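Local coordinates for ATP-dependent DNA helicase (Mycobacterium smegmatis, PDB 5V9X), which probably couples ATP hydrolysis to 3'-to-5' movement along single-stranded DNA, unwinding RNA:DNA hybrids as a helicase of the Lhr family, at residues 760-763 with 764-768; 822-825 with 826-830; 810-813 with 814-817. One frame throughout, in Å; residues are numbered along the deposited sequence.

Contact 1 (760-763 with 764-768); sequences DEIE and PIVTA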
loop_
_atom_site.group_PDB
_atom_site.type_symbol
_atom_site.label_atom_id
_atom_site.label_comp_id
_atom_site.label_asym_id
_atom_site.label_seq_id
_atom_site.Cartn_x
_atom_site.Cartn_y
_atom_site.Cartn_z
ATOM N N ASP A 760 -26.130 -10.011 -15.077
ATOM C CA ASP A 760 -27.002 -9.996 -13.908
ATOM C C ASP A 760 -26.888 -11.260 -13.066
ATOM O O ASP A 760 -27.479 -11.321 -11.983
ATOM C CB ASP A 760 -28.458 -9.796 -14.339
ATOM C CG ASP A 760 -28.900 -10.800 -15.384
ATOM O OD1 ASP A 760 -28.060 -11.198 -16.220
ATOM O OD2 ASP A 760 -30.086 -11.194 -15.371
ATOM N N GLU A 761 -26.148 -12.263 -13.533
ATOM C CA GLU A 761 -25.920 -13.488 -12.778
ATOM C C GLU A 761 -24.759 -13.365 -11.796
ATOM O O GLU A 761 -24.711 -14.118 -10.817
ATOM C CB GLU A 761 -25.643 -14.641 -13.752
ATOM C CG GLU A 761 -26.143 -16.010 -13.318
ATOM C CD GLU A 761 -25.877 -17.076 -14.371
ATOM O OE1 GLU A 761 -25.379 -16.723 -15.462
ATOM O OE2 GLU A 761 -26.161 -18.263 -14.109
ATOM N N ILE A 762 -23.847 -12.421 -12.033
ATOM C CA ILE A 762 -22.567 -12.398 -11.328
ATOM C C ILE A 762 -22.758 -12.044 -9.858
ATOM O O ILE A 762 -22.457 -12.846 -8.968
ATOM C CB ILE A 762 -21.595 -11.421 -12.012
ATOM C CG1 ILE A 762 -21.062 -12.031 -13.309
ATOM C CG2 ILE A 762 -20.456 -11.063 -11.078
ATOM C CD1 ILE A 762 -20.165 -13.227 -13.097
ATOM N N GLU A 763 -23.249 -10.833 -9.587
ATOM C CA GLU A 763 -23.270 -10.325 -8.215
ATOM C C GLU A 763 -24.024 -11.220 -7.233
ATOM O O GLU A 763 -23.544 -11.374 -6.096
ATOM C CB GLU A 763 -23.834 -8.898 -8.206
ATOM C CG GLU A 763 -23.937 -8.281 -6.823
ATOM C CD GLU A 763 -23.831 -6.769 -6.846
ATOM O OE1 GLU A 763 -23.272 -6.228 -7.824
ATOM O OE2 GLU A 763 -24.304 -6.121 -5.887
ATOM N N PRO A 764 -25.165 -11.832 -7.577
ATOM C CA PRO A 764 -25.783 -12.760 -6.614
ATOM C C PRO A 764 -24.927 -13.981 -6.329
ATOM O O PRO A 764 -24.817 -14.392 -5.167
ATOM C CB PRO A 764 -27.105 -13.139 -7.294
ATOM C CG PRO A 764 -27.377 -12.036 -8.244
ATOM C CD PRO A 764 -26.038 -11.605 -8.741
ATOM N N ILE A 765 -24.322 -14.573 -7.361
ATOM C CA ILE A 765 -23.486 -15.758 -7.171
ATOM C C ILE A 765 -22.341 -15.457 -6.211
ATOM O O ILE A 765 -22.107 -16.192 -5.244
ATOM C CB ILE A 765 -22.962 -16.267 -8.526
ATOM C CG1 ILE A 765 -24.084 -16.916 -9.335
ATOM C CG2 ILE A 765 -21.806 -17.238 -8.326
ATOM C CD1 ILE A 765 -23.681 -17.273 -10.750
ATOM N N VAL A 766 -21.609 -14.370 -6.470
ATOM C CA VAL A 766 -20.470 -14.015 -5.628
ATOM C C VAL A 766 -20.914 -13.806 -4.185
ATOM O O VAL A 766 -20.199 -14.166 -3.241
ATOM C CB VAL A 766 -19.760 -12.770 -6.194
ATOM C CG1 VAL A 766 -18.704 -12.267 -5.226
ATOM C CG2 VAL A 766 -19.129 -13.090 -7.539
ATOM N N THR A 767 -22.109 -13.242 -3.990
ATOM C CA THR A 767 -22.610 -13.021 -2.637
ATOM C C THR A 767 -22.883 -14.340 -1.924
ATOM O O THR A 767 -22.657 -14.456 -0.714
ATOM C CB THR A 767 -23.873 -12.161 -2.680
ATOM O OG1 THR A 767 -23.596 -10.945 -3.382
ATOM C CG2 THR A 767 -24.340 -11.818 -1.274
ATOM N N ALA A 768 -23.354 -15.349 -2.659
ATOM C CA ALA A 768 -23.685 -16.628 -2.042
ATOM C C ALA A 768 -22.451 -17.478 -1.762
ATOM O O ALA A 768 -22.464 -18.293 -0.832
ATOM C CB ALA A 768 -24.658 -17.403 -2.932
#
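T767 closes onto the carbonyl of E763 in a local, one-turn contact within the short helix 759-769, in the part of the chain that belongs to the DEAD/H-associated family. Two donors of the threonine grip one acceptor: OG1 of T767 lies 2.7 Å from O of E763, and the backbone N of T767 lies 3.2 Å from the same oxygen. They come from opposite faces of the carbonyl plane, each tilted out of it by a little under 30°. The torsion of T767 makes this possible, since chi1 of -55° sets OG1 beside its own backbone N and turns it back toward the preceding turn.

The neighbouring bond, from N of V766 to O of I762, is straight, with an N-H...O angle of 172°. P764 has no amide hydrogen to offer, and the helix is kinked at this residue, whose N makes no bond to the turn before; CD of the proline ring rests 3.6 Å from O of D760. On another side of the helix, I765 extends CD1 to 3.8 Å from CG of E761, the two side chains crossing at a slant. I762 and V766 are buried and meet more loosely through their CG2 methyls, 4.3 Å apart. I762 faces L841 and M845 of helix 838-849, whereas I765 and V766 pack on A716 and P712 of helix 707-725. The whole is a proline-kinked amphipathic helix; here a threonine hydroxyl also bonds to the carbonyl four residues earlier, as is common for threonine in helices.

Contact 2 (822-825 with 826-830); sequences PIVL and EAVRE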
loop_
_atom_site.group_PDB
_atom_site.type_symbol
_atom_site.label_atom_id
_atom_site.label_comp_id
_atom_site.label_asym_id
_atom_site.label_seq_id
_atom_site.Cartn_x
_atom_site.Cartn_y
_atom_site.Cartn_z
ATOM N N PRO A 822 -22.105 -8.064 13.279
ATOM C CA PRO A 822 -21.328 -6.989 12.635
ATOM C C PRO A 822 -19.976 -7.420 12.086
ATOM O O PRO A 822 -19.506 -6.825 11.107
ATOM C CB PRO A 822 -21.177 -5.958 13.761
ATOM C CG PRO A 822 -22.385 -6.166 14.607
ATOM C CD PRO A 822 -22.644 -7.651 14.586
ATOM N N ILE A 823 -19.330 -8.429 12.674
ATOM C CA ILE A 823 -18.055 -8.883 12.127
ATOM C C ILE A 823 -18.274 -9.642 10.824
ATOM O O ILE A 823 -17.508 -9.489 9.865
ATOM C CB ILE A 823 -17.292 -9.729 13.161
ATOM C CG1 ILE A 823 -17.115 -8.939 14.455
ATOM C CG2 ILE A 823 -15.929 -10.129 12.617
ATOM C CD1 ILE A 823 -16.377 -7.633 14.265
ATOM N N VAL A 824 -19.326 -10.463 10.762
ATOM C CA VAL A 824 -19.671 -11.130 9.509
ATOM C C VAL A 824 -20.003 -10.100 8.437
ATOM O O VAL A 824 -19.544 -10.199 7.293
ATOM C CB VAL A 824 -20.834 -12.115 9.724
ATOM C CG1 VAL A 824 -21.275 -12.711 8.396
ATOM C CG2 VAL A 824 -20.427 -13.212 10.692
ATOM N N LEU A 825 -20.804 -9.092 8.794
ATOM C CA LEU A 825 -21.157 -8.040 7.844
ATOM C C LEU A 825 -19.911 -7.347 7.303
ATOM O O LEU A 825 -19.787 -7.120 6.094
ATOM C CB LEU A 825 -22.084 -7.022 8.507
ATOM C CG LEU A 825 -23.440 -7.491 9.034
ATOM C CD1 LEU A 825 -24.164 -6.340 9.717
ATOM C CD2 LEU A 825 -24.290 -8.066 7.913
ATOM N N GLU A 826 -18.972 -7.008 8.189
ATOM C CA GLU A 826 -17.791 -6.265 7.763
ATOM C C GLU A 826 -16.839 -7.141 6.960
ATOM O O GLU A 826 -16.231 -6.675 5.989
ATOM C CB GLU A 826 -17.083 -5.661 8.976
ATOM C CG GLU A 826 -15.774 -4.959 8.651
ATOM C CD GLU A 826 -15.915 -3.901 7.567
ATOM O OE1 GLU A 826 -16.995 -3.281 7.456
ATOM O OE2 GLU A 826 -14.936 -3.686 6.820
ATOM N N ALA A 827 -16.693 -8.411 7.346
ATOM C CA ALA A 827 -15.871 -9.329 6.566
ATOM C C ALA A 827 -16.401 -9.460 5.143
ATOM O O ALA A 827 -15.632 -9.417 4.175
ATOM C CB ALA A 827 -15.813 -10.694 7.252
ATOM N N VAL A 828 -17.721 -9.612 4.997
ATOM C CA VAL A 828 -18.321 -9.649 3.667
ATOM C C VAL A 828 -18.154 -8.302 2.973
ATOM O O VAL A 828 -17.939 -8.236 1.756
ATOM C CB VAL A 828 -19.802 -10.062 3.757
ATOM C CG1 VAL A 828 -20.424 -10.114 2.379
ATOM C CG2 VAL A 828 -19.942 -11.413 4.430
ATOM N N ARG A 829 -18.245 -7.209 3.734
ATOM C CA ARG A 829 -18.079 -5.881 3.154
ATOM C C ARG A 829 -16.674 -5.699 2.586
ATOM O O ARG A 829 -16.508 -5.163 1.484
ATOM C CB ARG A 829 -18.387 -4.818 4.212
ATOM C CG ARG A 829 -18.837 -3.464 3.682
ATOM C CD ARG A 829 -17.665 -2.610 3.235
ATOM N NE ARG A 829 -16.571 -2.611 4.201
ATOM C CZ ARG A 829 -15.335 -2.212 3.919
ATOM N NH1 ARG A 829 -15.041 -1.783 2.699
ATOM N NH2 ARG A 829 -14.392 -2.246 4.852
ATOM N N GLU A 830 -15.649 -6.146 3.318
ATOM C CA GLU A 830 -14.280 -5.971 2.840
ATOM C C GLU A 830 -14.002 -6.836 1.617
ATOM O O GLU A 830 -13.394 -6.367 0.647
ATOM C CB GLU A 830 -13.279 -6.289 3.951
ATOM C CG GLU A 830 -11.829 -6.148 3.499
ATOM C CD GLU A 830 -10.819 -6.441 4.593
ATOM O OE1 GLU A 830 -11.228 -6.872 5.691
ATOM O OE2 GLU A 830 -9.611 -6.238 4.350
#
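The amides of E826, A827, V828 and R829 donate in succession to O of P822, I823, V824 and L825, so that main-chain hydrogen bonds join the first turns of helix 822-835. The V828 N to V824 O bond is the straightest, at 170°.

Apolar contact adds little to these bonds: CG1 of V824 and CG2 of V828 meet loosely, 4.4 Å apart. V824 and V828 also touch F780 and F776 of helix 774-786, respectively.

The charged pair of this stretch is E826 and R829, three residues apart. NH2 of R829 forms a salt bridge with OE2 of E826, at 2.5 Å, and NE of R829 adds weak bonds to both carboxylate oxygens. The carboxylate meets the guanidinium at its edge and in its plane. Bends at chi2 (-81°) and chi3 (-46°) fold the arginine back for this meeting, and E826 is itself bent at chi2. NH1 of R829 makes a second salt bridge, with D834, and E830 pairs with R779 and K200. With E826 on NE and NH2 and D834 on NH1, rotation of the guanidinium is probably limited, while the charge of the buried E826 is probably offset mainly by R829, with weaker help from K200 and the backbone N of L461.

Contact 3 (810-813 with 814-817); sequences QLLD and IARK
L812 covers one face of the guanidinium of R816, one turn along, late in helix 801-815. The leucine meets this face of the flat group rather than its edge: CG stands 3.7 Å from the guanidinium plane, displaced toward the rim, and CD2 approaches NH2 of R816 at 3.3 Å. CD1 meets the start of the arginine chain instead, 3.8 Å from CG of R816, and the two side chains slant across one another. With chi1 of R816 at -67° and its chain extended from CG to NE, the aliphatic start passes CD1, and the guanidinium lies against CD2 and CG.

A backbone bond from N of R816 to O of L812, 2.8 Å long, holds the two residues in step. OD1 of D813 lies 4.5 Å from NE of R816, too far for a salt bridge; NH1 instead hydrogen-bonds to O of G771. I814 points another way, with CG1 3.6 Å from O of Q810. Among the neighbouring helices, L812 and A815 face helix 774-786, L812 touching F776 and F780 and A815 touching F780, while L811 reaches L519 and L790 in loops and A815 also meets F821, just ahead of helix 822-835.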
loop_
_atom_site.group_PDB
_atom_site.type_symbol
_atom_site.label_atom_id
_atom_site.label_comp_id
_atom_site.label_asym_id
_atom_site.label_seq_id
_atom_site.Cartn_x
_atom_site.Cartn_y
_atom_site.Cartn_z
ATOM N N GLN A 810 -13.378 -20.706 15.721
ATOM C CA GLN A 810 -14.380 -21.158 16.679
ATOM C C GLN A 810 -15.464 -20.113 16.908
ATOM O O GLN A 810 -16.579 -20.467 17.308
ATOM C CB GLN A 810 -13.703 -21.538 18.000
ATOM C CG GLN A 810 -13.096 -22.939 17.989
ATOM C CD GLN A 810 -11.998 -23.126 19.019
ATOM O OE1 GLN A 810 -11.605 -22.183 19.708
ATOM N NE2 GLN A 810 -11.491 -24.349 19.121
ATOM N N LEU A 811 -15.167 -18.835 16.659
ATOM C CA LEU A 811 -16.195 -17.804 16.756
ATOM C C LEU A 811 -17.053 -17.753 15.498
ATOM O O LEU A 811 -18.271 -17.558 15.583
ATOM C CB LEU A 811 -15.553 -16.440 17.026
ATOM C CG LEU A 811 -16.439 -15.190 16.939
ATOM C CD1 LEU A 811 -17.658 -15.310 17.841
ATOM C CD2 LEU A 811 -15.638 -13.941 17.284
ATOM N N LEU A 812 -16.441 -17.930 14.323
ATOM C CA LEU A 812 -17.195 -17.848 13.076
ATOM C C LEU A 812 -18.234 -18.957 12.981
ATOM O O LEU A 812 -19.351 -18.727 12.501
ATOM C CB LEU A 812 -16.248 -17.904 11.878
ATOM C CG LEU A 812 -16.941 -17.896 10.514
ATOM C CD1 LEU A 812 -17.768 -16.631 10.338
ATOM C CD2 LEU A 812 -15.930 -18.039 9.389
ATOM N N ASP A 813 -17.888 -20.167 13.431
ATOM C CA ASP A 813 -18.851 -21.265 13.431
ATOM C C ASP A 813 -20.100 -20.930 14.233
ATOM O O ASP A 813 -21.157 -21.522 13.993
ATOM C CB ASP A 813 -18.202 -22.539 13.977
ATOM C CG ASP A 813 -17.139 -23.099 13.048
ATOM O OD1 ASP A 813 -16.880 -22.479 11.994
ATOM O OD2 ASP A 813 -16.564 -24.161 13.372
ATOM N N ILE A 814 -20.000 -19.996 15.175
ATOM C CA ILE A 814 -21.172 -19.516 15.894
ATOM C C ILE A 814 -21.777 -18.285 15.223
ATOM O O ILE A 814 -22.996 -18.089 15.273
ATOM C CB ILE A 814 -20.806 -19.223 17.359
ATOM C CG1 ILE A 814 -20.114 -20.437 17.987
ATOM C CG2 ILE A 814 -22.040 -18.837 18.164
ATOM C CD1 ILE A 814 -20.937 -21.707 17.936
ATOM N N ALA A 815 -20.951 -17.454 14.580
ATOM C CA ALA A 815 -21.450 -16.232 13.961
ATOM C C ALA A 815 -22.155 -16.496 12.637
ATOM O O ALA A 815 -23.027 -15.714 12.244
ATOM C CB ALA A 815 -20.306 -15.240 13.758
ATOM N N ARG A 816 -21.793 -17.577 11.937
ATOM C CA ARG A 816 -22.519 -17.956 10.729
ATOM C C ARG A 816 -24.008 -18.111 11.001
ATOM O O ARG A 816 -24.832 -17.897 10.106
ATOM C CB ARG A 816 -21.964 -19.262 10.155
ATOM C CG ARG A 816 -20.545 -19.189 9.607
ATOM C CD ARG A 816 -20.208 -20.467 8.851
ATOM N NE ARG A 816 -18.819 -20.514 8.401
ATOM C CZ ARG A 816 -18.368 -19.919 7.303
ATOM N NH1 ARG A 816 -19.194 -19.216 6.540
ATOM N NH2 ARG A 816 -17.088 -20.021 6.968
ATOM N N LYS A 817 -24.369 -18.485 12.232
ATOM C CA LYS A 817 -25.768 -18.618 12.612
ATOM C C LYS A 817 -26.492 -17.277 12.651
ATOM O O LYS A 817 -27.723 -17.250 12.544
ATOM C CB LYS A 817 -25.874 -19.299 13.977
ATOM C CG LYS A 817 -25.221 -20.672 14.048
ATOM C CD LYS A 817 -25.201 -21.194 15.477
ATOM C CE LYS A 817 -24.717 -22.635 15.542
ATOM N NZ LYS A 817 -24.667 -23.137 16.943
#

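All three contacts fall within the DEAD/H-associated range, in the chain order contact 1, contact 3, contact 2. Contact 1 stands apart on helix 759-769, its centre about 17 Å from that of contact 2 and about 23 Å from that of contact 3. Contacts 2 and 3, with centres about 13 Å apart, occupy the consecutive helices 822-835 and 801-815 and touch through CG2 of V824 and CB of A815, 3.7 Å apart. Both also pack on F776 and F780 of helix 774-786, which unites them in one helical cluster of this C-terminal region. The cluster probably flanks the bound DNA, yet no contact touches it: contact 2 comes nearest, about 9 Å at the closest atoms.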